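Local coordinates for uncharacterized protein (Novosphingobium aromaticivorans, PDB 3M7A) that is of unknown function but belongs to the DUF192 (COG1430) family and has a natural precursor with a predicted lipoprotein signal, consistent with a role outside the cytoplasm, at residues 3-8 against 33-38; 20-25 against 37-42; 45-50 against 65-70; 85-90 against 120-125. All coordinates share one frame; numbering follows the deposited sequence.

Overall arrangement
All four contacts reach one mixed, curled beta-sheet: contacts 2 and 4 are strand pairings within it, while contacts 1 and 3 each set a helix against one of its strands. Contact 1 lays the N-terminal helix 6-9 against strand 32-41, at the protein surface, and shares Arg37 and Ser38 with contact 2, centres about 13 Å apart. Both end on the same stretch of that strand and close before contact 3, where helix 44-49 packs on strand 61-66, its centre about 12 Å from that of contact 2. Contact 4, last and most central (about 4 Å from the chain's centre), pairs strands 84-89 and 118-123. Strand 61-66 lies between strands 32-41 and 118-123, joining hairpin and long-range pairing.

Contact 1: 3-8 against 33-38; sequences TKTAAE and RHVFRS
A two-pronged salt bridge joins Glu8 to Arg33. Arg33 presents its NE and NH2 side-on, one to each carboxylate oxygen: NE to OE1 of Glu8 at 2.9 Å and NH2 to OE2 of Glu8 at 2.7 Å, with an N-H...O angle of 176° for the first. Both oxygens are met on their syn side and lie close to the guanidinium plane, although the two planar groups are turned 34° apart. Two bonds of this kind fix the rotation of both groups. The Glu8 chain is extended, with CG anti to the backbone N (chi1 -177°), which carries the carboxylate from the helix to the arginine.

A second arginine makes a different polar contact. Arg37 bends at chi2 and chi3 and directs NH1 to the carbonyl O of Ala7 at 2.8 Å, that oxygen lying in its guanidinium plane. The same NH1 also bonds Ala10 O, while NH2 bonds Ala11 O, and the guanidinium therefore collects three carbonyls from the end of the helix and the chain just after it.

Between the two arginines the contact is apolar. Val35 CG1 lies 4.0 Å from Ala7 CB, and its CG2 meets the methyl of Thr5 tip to tip at 4.0 Å. The CB of Ala7 rests on CD of Arg37 at 3.7 Å. Phe36 points to the other side of the strand, where helix 126-130 packs. The arrangement is that of a short N-terminal helix laid against a sheet strand: Arg33 and Val35 point at it and Arg37 curls back to it, with arginine-to-carbonyl bonds at its C-terminal end.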
loop_
_atom_site.group_PDB
_atom_site.type_symbol
_atom_site.label_atom_id
_atom_site.label_comp_id
_atom_site.label_asym_id
_atom_site.label_seq_id
_atom_site.Cartn_x
_atom_site.Cartn_y
_atom_site.Cartn_z
ATOM N N THR A 3 -18.904 12.359 -0.001
ATOM C CA THR A 3 -18.629 12.787 1.367
ATOM C C THR A 3 -17.146 13.141 1.489
ATOM O O THR A 3 -16.284 12.450 0.944
ATOM C CB THR A 3 -19.021 11.681 2.357
ATOM O OG1 THR A 3 -18.366 10.464 1.985
ATOM C CG2 THR A 3 -20.538 11.449 2.350
ATOM N N LYS A 4 -16.855 14.234 2.176
ATOM C CA LYS A 4 -15.472 14.693 2.312
ATOM C C LYS A 4 -14.770 13.868 3.375
ATOM O O LYS A 4 -15.063 14.004 4.545
ATOM C CB LYS A 4 -15.422 16.171 2.683
ATOM C CG LYS A 4 -14.010 16.731 2.769
ATOM C CD LYS A 4 -13.955 18.243 2.976
ATOM C CE LYS A 4 -12.517 18.774 2.894
ATOM N NZ LYS A 4 -12.372 20.287 2.871
ATOM N N THR A 5 -13.813 13.048 2.973
ATOM C CA THR A 5 -13.078 12.234 3.945
ATOM C C THR A 5 -11.956 13.108 4.515
ATOM O O THR A 5 -11.056 13.557 3.795
ATOM C CB THR A 5 -12.455 10.983 3.289
ATOM O OG1 THR A 5 -13.427 10.297 2.490
ATOM C CG2 THR A 5 -11.914 10.038 4.362
ATOM N N ALA A 6 -12.008 13.360 5.817
ATOM C CA ALA A 6 -11.023 14.230 6.476
ATOM C C ALA A 6 -9.579 13.770 6.197
ATOM O O ALA A 6 -8.709 14.587 5.906
ATOM C CB ALA A 6 -11.304 14.277 7.974
ATOM N N ALA A 7 -9.374 12.457 6.214
ATOM C CA ALA A 7 -8.053 11.874 5.957
ATOM C C ALA A 7 -7.517 12.190 4.572
ATOM O O ALA A 7 -6.308 12.275 4.373
ATOM C CB ALA A 7 -8.090 10.377 6.154
ATOM N N GLU A 8 -8.419 12.342 3.603
ATOM C CA GLU A 8 -7.995 12.665 2.262
ATOM C C GLU A 8 -7.483 14.103 2.152
ATOM O O GLU A 8 -6.507 14.384 1.428
ATOM C CB GLU A 8 -9.118 12.428 1.235
ATOM C CG GLU A 8 -8.624 12.713 -0.179
ATOM C CD GLU A 8 -9.568 12.353 -1.280
ATOM O OE1 GLU A 8 -10.552 11.608 -1.079
ATOM O OE2 GLU A 8 -9.280 12.821 -2.389
ATOM N N ARG A 33 -14.691 4.887 -3.229
ATOM C CA ARG A 33 -13.438 5.567 -2.989
ATOM C C ARG A 33 -12.993 5.281 -1.578
ATOM O O ARG A 33 -13.736 5.531 -0.631
ATOM C CB ARG A 33 -13.563 7.078 -3.242
ATOM C CG ARG A 33 -12.278 7.889 -3.021
ATOM C CD ARG A 33 -12.538 9.329 -3.373
ATOM N NE ARG A 33 -11.370 10.194 -3.492
ATOM C CZ ARG A 33 -10.630 10.343 -4.587
ATOM N NH1 ARG A 33 -10.833 9.577 -5.649
ATOM N NH2 ARG A 33 -9.700 11.291 -4.631
ATOM N N HIS A 34 -11.762 4.775 -1.458
ATOM C CA HIS A 34 -11.140 4.417 -0.178
ATOM C C HIS A 34 -9.926 5.291 0.033
ATOM O O HIS A 34 -9.246 5.637 -0.942
ATOM C CB HIS A 34 -10.712 2.946 -0.187
ATOM C CG HIS A 34 -11.796 2.036 -0.628
ATOM N ND1 HIS A 34 -12.805 1.619 0.206
ATOM C CD2 HIS A 34 -12.058 1.505 -1.842
ATOM C CE1 HIS A 34 -13.640 0.855 -0.474
ATOM N NE2 HIS A 34 -13.207 0.758 -1.720
ATOM N N VAL A 35 -9.639 5.614 1.289
ATOM C CA VAL A 35 -8.579 6.552 1.629
ATOM C C VAL A 35 -7.685 5.960 2.719
ATOM O O VAL A 35 -8.189 5.479 3.727
ATOM C CB VAL A 35 -9.166 7.906 2.168
ATOM C CG1 VAL A 35 -8.032 8.890 2.444
ATOM C CG2 VAL A 35 -10.156 8.481 1.185
ATOM N N PHE A 36 -6.374 5.988 2.500
ATOM C CA PHE A 36 -5.382 5.481 3.443
ATOM C C PHE A 36 -4.353 6.562 3.725
ATOM O O PHE A 36 -3.722 7.042 2.795
ATOM C CB PHE A 36 -4.715 4.221 2.901
ATOM C CG PHE A 36 -5.693 3.152 2.551
ATOM C CD1 PHE A 36 -6.184 2.302 3.522
ATOM C CD2 PHE A 36 -6.180 3.010 1.257
ATOM C CE1 PHE A 36 -7.110 1.312 3.220
ATOM C CE2 PHE A 36 -7.120 2.041 0.937
ATOM C CZ PHE A 36 -7.575 1.179 1.912
ATOM N N ARG A 37 -4.125 6.879 4.993
ATOM C CA ARG A 37 -3.008 7.729 5.380
ATOM C C ARG A 37 -1.756 6.844 5.380
ATOM O O ARG A 37 -1.629 5.965 6.232
ATOM C CB ARG A 37 -3.224 8.319 6.776
ATOM C CG ARG A 37 -4.436 9.172 6.980
ATOM C CD ARG A 37 -4.349 10.444 6.285
ATOM N NE ARG A 37 -3.211 11.269 6.704
ATOM C CZ ARG A 37 -2.936 12.470 6.203
ATOM N NH1 ARG A 37 -3.708 12.990 5.231
ATOM N NH2 ARG A 37 -1.854 13.136 6.632
ATOM N N SER A 38 -0.875 7.076 4.419
ATOM C CA SER A 38 0.176 6.124 4.106
ATOM C C SER A 38 1.573 6.687 4.297
ATOM O O SER A 38 1.907 7.722 3.761
ATOM C CB SER A 38 -0.007 5.670 2.654
ATOM O OG SER A 38 -1.273 5.090 2.463
#

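Contact 2: 20-25 against 37-42; sequences LQIVPV and RSELAR
The guanidinium of Arg37 has Pro24 N over one face, and the methyl CG2 of Ile22 comes to it obliquely. Pro24 and Arg37 run side by side in the same direction, with Pro24 CD 3.7 Å from Arg37 NH1; the polar edge goes to the carbonyls of Ala7, Ala10 and Ala11. Ile22 crosses the arginine chain at about a right angle, its CG2 touching Arg37 CB at 3.8 Å.

A second planar group, the carboxylate of Glu39, has Leu20 CD1 3.9 Å from OE1. That oxygen is bound by Ser18 and forms a salt bridge with Arg54, which would probably stabilise the charged form. Gln21 lies side by side with Leu40, its amide NE2 3.8 Å from Leu40 CD1.

On the face bearing Val23 and Ser38, Val25 CG2 packs on Ser38 OG at 3.5 Å. Ser38 OG stands anti to its carbonyl carbon (chi1 -58°), the rotamer that sets OG beside the valine methyl, and makes a weak hydrogen bond to Phe36 O.

Val23 and Ser38 pair in both directions, N of each to O of the other at 2.9 Å. Beyond them Leu40 N meets Gln21 O at 2.8 Å. Past this bond one water bridges Gln21 N and Leu40 O, where Leu20 lies just before the strand begins. Two antiparallel strands at 130°, with alternating hydrogen-bonded and non-hydrogen-bonded pairs, form a strongly twisted beta hairpin, 21-29 and 32-41.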
loop_
_atom_site.group_PDB
_atom_site.type_symbol
_atom_site.label_atom_id
_atom_site.label_comp_id
_atom_site.label_asym_id
_atom_site.label_seq_id
_atom_site.Cartn_x
_atom_site.Cartn_y
_atom_site.Cartn_z
ATOM N N LEU A 20 8.942 8.661 8.377
ATOM C CA LEU A 20 8.556 8.797 6.989
ATOM C C LEU A 20 7.400 9.815 6.858
ATOM O O LEU A 20 6.599 10.001 7.764
ATOM C CB LEU A 20 8.153 7.452 6.399
ATOM C CG LEU A 20 9.229 6.380 6.339
ATOM C CD1 LEU A 20 8.623 5.038 5.908
ATOM C CD2 LEU A 20 10.357 6.742 5.357
ATOM N N GLN A 21 7.325 10.471 5.718
ATOM C CA GLN A 21 6.199 11.320 5.411
ATOM C C GLN A 21 4.945 10.453 5.352
ATOM O O GLN A 21 4.983 9.335 4.834
ATOM C CB GLN A 21 6.412 12.004 4.058
ATOM C CG GLN A 21 5.422 13.100 3.810
ATOM C CD GLN A 21 5.514 13.770 2.442
ATOM O OE1 GLN A 21 4.797 14.747 2.194
ATOM N NE2 GLN A 21 6.359 13.253 1.544
ATOM N N ILE A 22 3.821 10.964 5.834
ATOM C CA ILE A 22 2.515 10.337 5.677
ATOM C C ILE A 22 1.712 11.176 4.702
ATOM O O ILE A 22 1.567 12.389 4.883
ATOM C CB ILE A 22 1.756 10.263 7.031
ATOM C CG1 ILE A 22 2.526 9.420 8.054
ATOM C CG2 ILE A 22 0.327 9.761 6.850
ATOM C CD1 ILE A 22 2.027 9.593 9.481
ATOM N N VAL A 23 1.201 10.525 3.659
ATOM C CA VAL A 23 0.449 11.188 2.619
ATOM C C VAL A 23 -0.861 10.464 2.393
ATOM O O VAL A 23 -0.958 9.245 2.541
ATOM C CB VAL A 23 1.273 11.269 1.299
ATOM C CG1 VAL A 23 2.597 12.056 1.511
ATOM C CG2 VAL A 23 1.528 9.861 0.724
ATOM N N PRO A 24 -1.894 11.195 1.976
ATOM C CA PRO A 24 -3.162 10.528 1.649
ATOM C C PRO A 24 -3.072 9.784 0.314
ATOM O O PRO A 24 -2.563 10.325 -0.671
ATOM C CB PRO A 24 -4.150 11.684 1.558
ATOM C CG PRO A 24 -3.304 12.852 1.193
ATOM C CD PRO A 24 -2.014 12.653 1.917
ATOM N N VAL A 25 -3.558 8.538 0.294
ATOM C CA VAL A 25 -3.600 7.712 -0.926
ATOM C C VAL A 25 -5.043 7.278 -1.093
ATOM O O VAL A 25 -5.661 6.842 -0.131
ATOM C CB VAL A 25 -2.680 6.475 -0.810
ATOM C CG1 VAL A 25 -2.816 5.588 -2.047
ATOM C CG2 VAL A 25 -1.244 6.894 -0.554
ATOM N N ARG A 37 -4.125 6.879 4.993
ATOM C CA ARG A 37 -3.008 7.729 5.380
ATOM C C ARG A 37 -1.756 6.844 5.380
ATOM O O ARG A 37 -1.629 5.965 6.232
ATOM C CB ARG A 37 -3.224 8.319 6.776
ATOM C CG ARG A 37 -4.436 9.172 6.980
ATOM C CD ARG A 37 -4.349 10.444 6.285
ATOM N NE ARG A 37 -3.211 11.269 6.704
ATOM C CZ ARG A 37 -2.936 12.470 6.203
ATOM N NH1 ARG A 37 -3.708 12.990 5.231
ATOM N NH2 ARG A 37 -1.854 13.136 6.632
ATOM N N SER A 38 -0.875 7.076 4.419
ATOM C CA SER A 38 0.176 6.124 4.106
ATOM C C SER A 38 1.573 6.687 4.297
ATOM O O SER A 38 1.907 7.722 3.761
ATOM C CB SER A 38 -0.007 5.670 2.654
ATOM O OG SER A 38 -1.273 5.090 2.463
ATOM N N GLU A 39 2.394 5.963 5.036
ATOM C CA GLU A 39 3.827 6.254 5.074
ATOM C C GLU A 39 4.405 6.087 3.673
ATOM O O GLU A 39 4.098 5.083 3.009
ATOM C CB GLU A 39 4.515 5.276 6.008
ATOM C CG GLU A 39 4.293 5.591 7.488
ATOM C CD GLU A 39 4.768 4.433 8.337
ATOM O OE1 GLU A 39 5.973 4.421 8.662
ATOM O OE2 GLU A 39 3.975 3.484 8.605
ATOM N N LEU A 40 5.302 6.985 3.270
ATOM C CA LEU A 40 5.868 6.980 1.934
ATOM C C LEU A 40 7.284 6.424 1.991
ATOM O O LEU A 40 8.191 7.047 2.563
ATOM C CB LEU A 40 5.852 8.409 1.377
ATOM C CG LEU A 40 6.104 8.605 -0.115
ATOM C CD1 LEU A 40 5.903 10.085 -0.473
ATOM C CD2 LEU A 40 7.497 8.133 -0.513
ATOM N N ALA A 41 7.450 5.248 1.411
ATOM C CA ALA A 41 8.763 4.616 1.294
ATOM C C ALA A 41 9.237 4.832 -0.128
ATOM O O ALA A 41 8.583 4.407 -1.083
ATOM C CB ALA A 41 8.649 3.122 1.582
ATOM N N ARG A 42 10.377 5.500 -0.263
ATOM C CA ARG A 42 10.896 5.829 -1.588
ATOM C C ARG A 42 12.230 5.183 -1.939
ATOM O O ARG A 42 12.388 4.624 -3.021
ATOM C CB ARG A 42 11.043 7.327 -1.761
ATOM C CG ARG A 42 11.044 7.676 -3.191
ATOM C CD ARG A 42 11.084 9.094 -3.467
ATOM N NE ARG A 42 9.877 9.893 -3.227
ATOM C CZ ARG A 42 8.892 10.145 -4.098
ATOM N NH1 ARG A 42 8.817 9.538 -5.279
ATOM N NH2 ARG A 42 7.983 11.039 -3.778
HETATM O O HOH W 1 8.977 9.494 3.440
#

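Contact 3: 45-50 against 65-70. With EDO (1,2-ethanediol), chain C.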
loop_
_atom_site.group_PDB
_atom_site.type_symbol
_atom_site.label_atom_id
_atom_site.label_comp_id
_atom_site.label_asym_id
_atom_site.label_seq_id
_atom_site.Cartn_x
_atom_site.Cartn_y
_atom_site.Cartn_z
ATOM N N ALA A 45 16.244 1.128 0.107
ATOM C CA ALA A 45 16.352 0.636 1.469
ATOM C C ALA A 45 15.060 0.845 2.255
ATOM O O ALA A 45 14.664 -0.042 3.018
ATOM C CB ALA A 45 17.526 1.276 2.174
ATOM N N GLU A 46 14.377 1.989 2.065
ATOM C CA GLU A 46 13.096 2.189 2.728
ATOM C C GLU A 46 12.118 1.109 2.276
ATOM O O GLU A 46 11.355 0.560 3.080
ATOM C CB GLU A 46 12.533 3.581 2.430
ATOM C CG GLU A 46 13.243 4.687 3.224
ATOM C CD GLU A 46 12.920 6.107 2.775
ATOM O OE1 GLU A 46 12.444 6.306 1.629
ATOM O OE2 GLU A 46 13.166 7.034 3.581
ATOM N N GLN A 47 12.131 0.804 0.988
ATOM C CA GLN A 47 11.228 -0.183 0.441
ATOM C C GLN A 47 11.583 -1.619 0.889
ATOM O O GLN A 47 10.694 -2.451 1.016
ATOM C CB GLN A 47 11.175 -0.091 -1.082
ATOM C CG GLN A 47 10.641 1.221 -1.613
ATOM C CD GLN A 47 10.467 1.201 -3.126
ATOM O OE1 GLN A 47 9.909 0.246 -3.663
ATOM N NE2 GLN A 47 11.008 2.200 -3.809
ATOM N N ALA A 48 12.863 -1.895 1.129
ATOM C CA ALA A 48 13.290 -3.206 1.616
ATOM C C ALA A 48 12.891 -3.408 3.073
ATOM O O ALA A 48 12.692 -4.542 3.526
ATOM C CB ALA A 48 14.810 -3.355 1.455
ATOM N N LYS A 49 12.780 -2.329 3.839
ATOM C CA LYS A 49 12.336 -2.438 5.228
ATOM C C LYS A 49 10.812 -2.558 5.322
ATOM O O LYS A 49 10.297 -3.282 6.182
ATOM C CB LYS A 49 12.836 -1.248 6.050
ATOM C CG LYS A 49 12.542 -1.365 7.549
ATOM C CD LYS A 49 13.166 -0.235 8.363
ATOM C CE LYS A 49 12.844 -0.359 9.857
ATOM N NZ LYS A 49 13.285 0.832 10.648
ATOM N N GLY A 50 10.074 -1.835 4.464
ATOM C CA GLY A 50 8.604 -1.928 4.465
ATOM C C GLY A 50 8.038 -1.725 5.846
ATOM O O GLY A 50 8.442 -0.810 6.564
ATOM N N PHE A 65 4.739 2.651 -1.497
ATOM C CA PHE A 65 6.079 2.451 -1.995
ATOM C C PHE A 65 6.105 3.053 -3.395
ATOM O O PHE A 65 5.388 2.583 -4.269
ATOM C CB PHE A 65 6.403 0.961 -2.079
ATOM C CG PHE A 65 6.342 0.191 -0.758
ATOM C CD1 PHE A 65 5.147 -0.031 -0.116
ATOM C CD2 PHE A 65 7.489 -0.379 -0.223
ATOM C CE1 PHE A 65 5.117 -0.754 1.058
ATOM C CE2 PHE A 65 7.453 -1.109 0.949
ATOM C CZ PHE A 65 6.264 -1.307 1.589
ATOM N N LEU A 66 6.874 4.122 -3.611
ATOM C CA LEU A 66 6.876 4.858 -4.882
ATOM C C LEU A 66 8.178 4.555 -5.587
ATOM O O LEU A 66 9.264 4.729 -5.019
ATOM C CB LEU A 66 6.710 6.359 -4.685
ATOM C CG LEU A 66 5.372 6.807 -4.136
ATOM C CD1 LEU A 66 5.350 8.356 -4.080
ATOM C CD2 LEU A 66 4.176 6.216 -4.931
ATOM N N ARG A 67 8.060 4.082 -6.818
ATOM C CA ARG A 67 9.188 3.479 -7.498
ATOM C C ARG A 67 9.569 4.187 -8.760
ATOM O O ARG A 67 8.760 4.436 -9.621
ATOM C CB ARG A 67 8.882 2.035 -7.836
ATOM C CG ARG A 67 8.575 1.239 -6.591
ATOM C CD ARG A 67 8.046 -0.123 -6.897
ATOM N NE ARG A 67 8.938 -0.971 -7.678
ATOM C CZ ARG A 67 9.985 -1.615 -7.185
ATOM N NH1 ARG A 67 10.332 -1.506 -5.910
ATOM N NH2 ARG A 67 10.707 -2.399 -7.961
ATOM N N ASN A 68 10.853 4.489 -8.857
ATOM C CA ASN A 68 11.418 5.095 -10.053
ATOM C C ASN A 68 12.890 4.690 -10.133
ATOM O O ASN A 68 13.668 5.079 -9.266
ATOM C CB ASN A 68 11.283 6.617 -10.071
ATOM C CG ASN A 68 11.665 7.214 -11.415
ATOM O OD1 ASN A 68 12.196 6.515 -12.291
ATOM N ND2 ASN A 68 11.416 8.501 -11.591
ATOM N N PRO A 69 13.284 3.909 -11.157
ATOM C CA PRO A 69 12.439 3.409 -12.239
ATOM C C PRO A 69 11.368 2.419 -11.750
ATOM O O PRO A 69 11.541 1.782 -10.694
ATOM C CB PRO A 69 13.445 2.716 -13.159
ATOM C CG PRO A 69 14.480 2.215 -12.237
ATOM C CD PRO A 69 14.616 3.270 -11.175
ATOM N N PRO A 70 10.266 2.284 -12.502
ATOM C CA PRO A 70 9.157 1.418 -12.057
ATOM C C PRO A 70 9.415 -0.055 -12.378
ATOM O O PRO A 70 8.642 -0.702 -13.070
ATOM C CB PRO A 70 7.967 1.971 -12.845
ATOM C CG PRO A 70 8.635 2.410 -14.160
ATOM C CD PRO A 70 9.919 3.041 -13.724
HETATM C C1 EDO C . 12.233 10.360 2.716
HETATM O O1 EDO C . 11.808 9.329 3.625
HETATM C C2 EDO C . 12.130 9.895 1.260
HETATM O O2 EDO C . 13.129 8.898 0.959
HETATM O O HOH W 2 12.361 2.779 -6.792
#
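Gln47, near the C-terminal end of helix 44-49, faces Phe65 with their CA atoms 6.3 Å apart, and Gly50 leaves the helix with positive phi beside the same ring. The Gln47 and Phe65 side chains run antiparallel alongside one another. Gln47 CB lies 3.8 Å from Phe65 CD2, while the backbone O of Gln47 approaches the ring edge in its plane, 3.5 Å from CE2 of Phe65. Gly50 CA comes to that edge too, 3.8 Å from Phe65 CZ. Phe65 also makes an edge-to-face contact with Phe75, which places its ring between the helix and the strand 72-75 region.

This is the helix of a beta-alpha-beta unit, strand 32-41, helix 44-49, strand 61-66, whose two strands are parallel neighbours in the sheet; the contact seats the last helical turn on the end of the second strand.

Beyond the ring, the extended Gln47 chain, with CG anti to its carbonyl carbon (chi1 -63°), carries its amide to Arg67. Arg67 NH1 donates to Gln47 OE1 at 2.9 Å, with that oxygen in the guanidinium plane but the donor tilted 29° from the carbonyl plane. The amide and guanidinium are nearly perpendicular, 82° apart. The amide's NE2 bonds Arg42 O, which fixes which end faces the arginine, and it has a weak bond to a water that also accepts from Asn68 N. Arg67 NH2 in turn holds Asp71 O. On another side of the helix, both carboxylate oxygens of Glu46 bind a 1,2-ethanediol, probably from the crystallisation liquor, whose O1 lies 2.7 Å from Glu46 OE2; Glu46 OE1 also accepts from Arg42 N.

Contact 4: 85-90 against 120-125; sequences DIIFVG and LEINGG
Asp85 reaches across to the turn after the opposite strand, where Gly125 N donates to its OD1 at 2.8 Å. The bond is fairly straight at hydrogen (164°), yet it comes from above the carboxylate, 44° out of its plane. Four backbone bonds run alongside in antiparallel order. Asp85 N meets Ile122 O at 2.9 Å, and Ile122 N returns the bond to Asp85 O. Two residues on, Ile87 N meets Leu120 O at 2.8 Å, with Leu120 N bonding Ile87 O in reply.

On the face carrying Asp85, Ile87, Leu120 and Ile122, Ile87 crosses Ile122 obliquely, CD1 to CD1 at 3.8 Å, and reaches Leu120 CD2 with the same methyl. Ile122 CG1 sits between its backbone N and carbonyl carbon (chi1 65°), which brings it to Asp85 CB at 4.0 Å. On the face of Ile86 and Glu121, these two lie side by side, Ile86 CD1 4.0 Å from Glu121 OE2.

Farther out, Phe36 of strand 32-41 packs on Leu120 and Ile122, while Phe75 packs on Ile86 and Glu121. The Asp85 carboxylate is held further by Asn101 N at OD1 and by Ala127 N at OD2. With Gly125 at the N-cap position of helix 126-130, three backbone N-H groups, two of them at the start of that helix, converge on one buried carboxylate; such a setting would probably stabilise its negative charge and ties the helix start to the central strands.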
loop_
_atom_site.group_PDB
_atom_site.type_symbol
_atom_site.label_atom_id
_atom_site.label_comp_id
_atom_site.label_asym_id
_atom_site.label_seq_id
_atom_site.Cartn_x
_atom_site.Cartn_y
_atom_site.Cartn_z
ATOM N N ASP A 85 -2.325 -7.037 2.860
ATOM C CA ASP A 85 -2.654 -7.110 1.455
ATOM C C ASP A 85 -1.692 -6.168 0.717
ATOM O O ASP A 85 -1.499 -5.010 1.104
ATOM C CB ASP A 85 -4.092 -6.665 1.185
ATOM C CG ASP A 85 -5.139 -7.653 1.660
ATOM O OD1 ASP A 85 -4.792 -8.750 2.150
ATOM O OD2 ASP A 85 -6.345 -7.325 1.515
ATOM N N ILE A 86 -1.070 -6.702 -0.331
ATOM C CA ILE A 86 -0.060 -5.979 -1.097
ATOM C C ILE A 86 -0.641 -5.681 -2.484
ATOM O O ILE A 86 -0.857 -6.577 -3.290
ATOM C CB ILE A 86 1.269 -6.745 -1.177
ATOM C CG1 ILE A 86 1.730 -7.184 0.234
ATOM C CG2 ILE A 86 2.361 -5.886 -1.823
ATOM C CD1 ILE A 86 3.116 -7.864 0.274
ATOM N N ILE A 87 -0.900 -4.394 -2.724
ATOM C CA ILE A 87 -1.599 -3.941 -3.912
ATOM C C ILE A 87 -0.587 -3.320 -4.861
ATOM O O ILE A 87 0.027 -2.301 -4.555
ATOM C CB ILE A 87 -2.670 -2.896 -3.496
ATOM C CG1 ILE A 87 -3.670 -3.474 -2.476
ATOM C CG2 ILE A 87 -3.356 -2.308 -4.733
ATOM C CD1 ILE A 87 -4.515 -2.440 -1.741
ATOM N N PHE A 88 -0.373 -3.964 -6.001
ATOM C CA PHE A 88 0.659 -3.542 -6.951
ATOM C C PHE A 88 0.017 -2.650 -8.027
ATOM O O PHE A 88 -1.007 -3.024 -8.628
ATOM C CB PHE A 88 1.272 -4.755 -7.630
ATOM C CG PHE A 88 1.964 -5.706 -6.699
ATOM C CD1 PHE A 88 3.285 -5.517 -6.326
ATOM C CD2 PHE A 88 1.318 -6.819 -6.204
ATOM C CE1 PHE A 88 3.935 -6.419 -5.514
ATOM C CE2 PHE A 88 1.970 -7.718 -5.352
ATOM C CZ PHE A 88 3.276 -7.520 -5.025
ATOM N N VAL A 89 0.631 -1.494 -8.250
ATOM C CA VAL A 89 0.075 -0.457 -9.106
ATOM C C VAL A 89 0.987 -0.268 -10.337
ATOM O O VAL A 89 2.208 -0.098 -10.207
ATOM C CB VAL A 89 -0.065 0.859 -8.322
ATOM C CG1 VAL A 89 -0.621 1.961 -9.238
ATOM C CG2 VAL A 89 -0.908 0.675 -7.068
ATOM N N GLY A 90 0.374 -0.324 -11.520
ATOM C CA GLY A 90 1.073 -0.127 -12.773
ATOM C C GLY A 90 1.261 1.315 -13.194
ATOM O O GLY A 90 0.959 2.254 -12.450
ATOM N N LEU A 120 0.871 -0.397 -2.563
ATOM C CA LEU A 120 0.153 0.042 -1.383
ATOM C C LEU A 120 -0.066 -1.187 -0.510
ATOM O O LEU A 120 -0.660 -2.187 -0.952
ATOM C CB LEU A 120 -1.179 0.676 -1.770
ATOM C CG LEU A 120 -2.053 1.054 -0.586
ATOM C CD1 LEU A 120 -1.436 2.198 0.258
ATOM C CD2 LEU A 120 -3.446 1.481 -1.070
ATOM N N GLU A 121 0.431 -1.124 0.719
ATOM C CA GLU A 121 0.172 -2.168 1.716
ATOM C C GLU A 121 -0.851 -1.695 2.748
ATOM O O GLU A 121 -0.728 -0.602 3.280
ATOM C CB GLU A 121 1.464 -2.568 2.453
ATOM C CG GLU A 121 2.460 -3.269 1.552
ATOM C CD GLU A 121 3.758 -3.671 2.202
ATOM O OE1 GLU A 121 4.037 -3.287 3.338
ATOM O OE2 GLU A 121 4.525 -4.376 1.517
ATOM N N ILE A 122 -1.855 -2.531 2.967
ATOM C CA ILE A 122 -2.911 -2.297 3.940
ATOM C C ILE A 122 -3.127 -3.600 4.719
ATOM O O ILE A 122 -2.565 -4.640 4.406
ATOM C CB ILE A 122 -4.213 -1.836 3.253
ATOM C CG1 ILE A 122 -4.816 -2.915 2.344
ATOM C CG2 ILE A 122 -3.957 -0.520 2.501
ATOM C CD1 ILE A 122 -6.147 -2.487 1.704
ATOM N N ASN A 123 -3.947 -3.544 5.751
ATOM C CA ASN A 123 -4.165 -4.713 6.579
ATOM C C ASN A 123 -4.668 -5.921 5.791
ATOM O O ASN A 123 -5.478 -5.806 4.862
ATOM C CB ASN A 123 -5.185 -4.385 7.675
ATOM C CG ASN A 123 -4.593 -3.701 8.860
ATOM O OD1 ASN A 123 -3.537 -4.090 9.337
ATOM N ND2 ASN A 123 -5.308 -2.711 9.385
ATOM N N GLY A 124 -4.211 -7.083 6.211
ATOM C CA GLY A 124 -4.582 -8.310 5.572
ATOM C C GLY A 124 -6.076 -8.480 5.513
ATOM O O GLY A 124 -6.768 -8.306 6.524
ATOM N N GLY A 125 -6.566 -8.870 4.341
ATOM C CA GLY A 125 -7.985 -9.111 4.111
ATOM C C GLY A 125 -8.814 -7.885 3.812
ATOM O O GLY A 125 -9.987 -7.987 3.454
#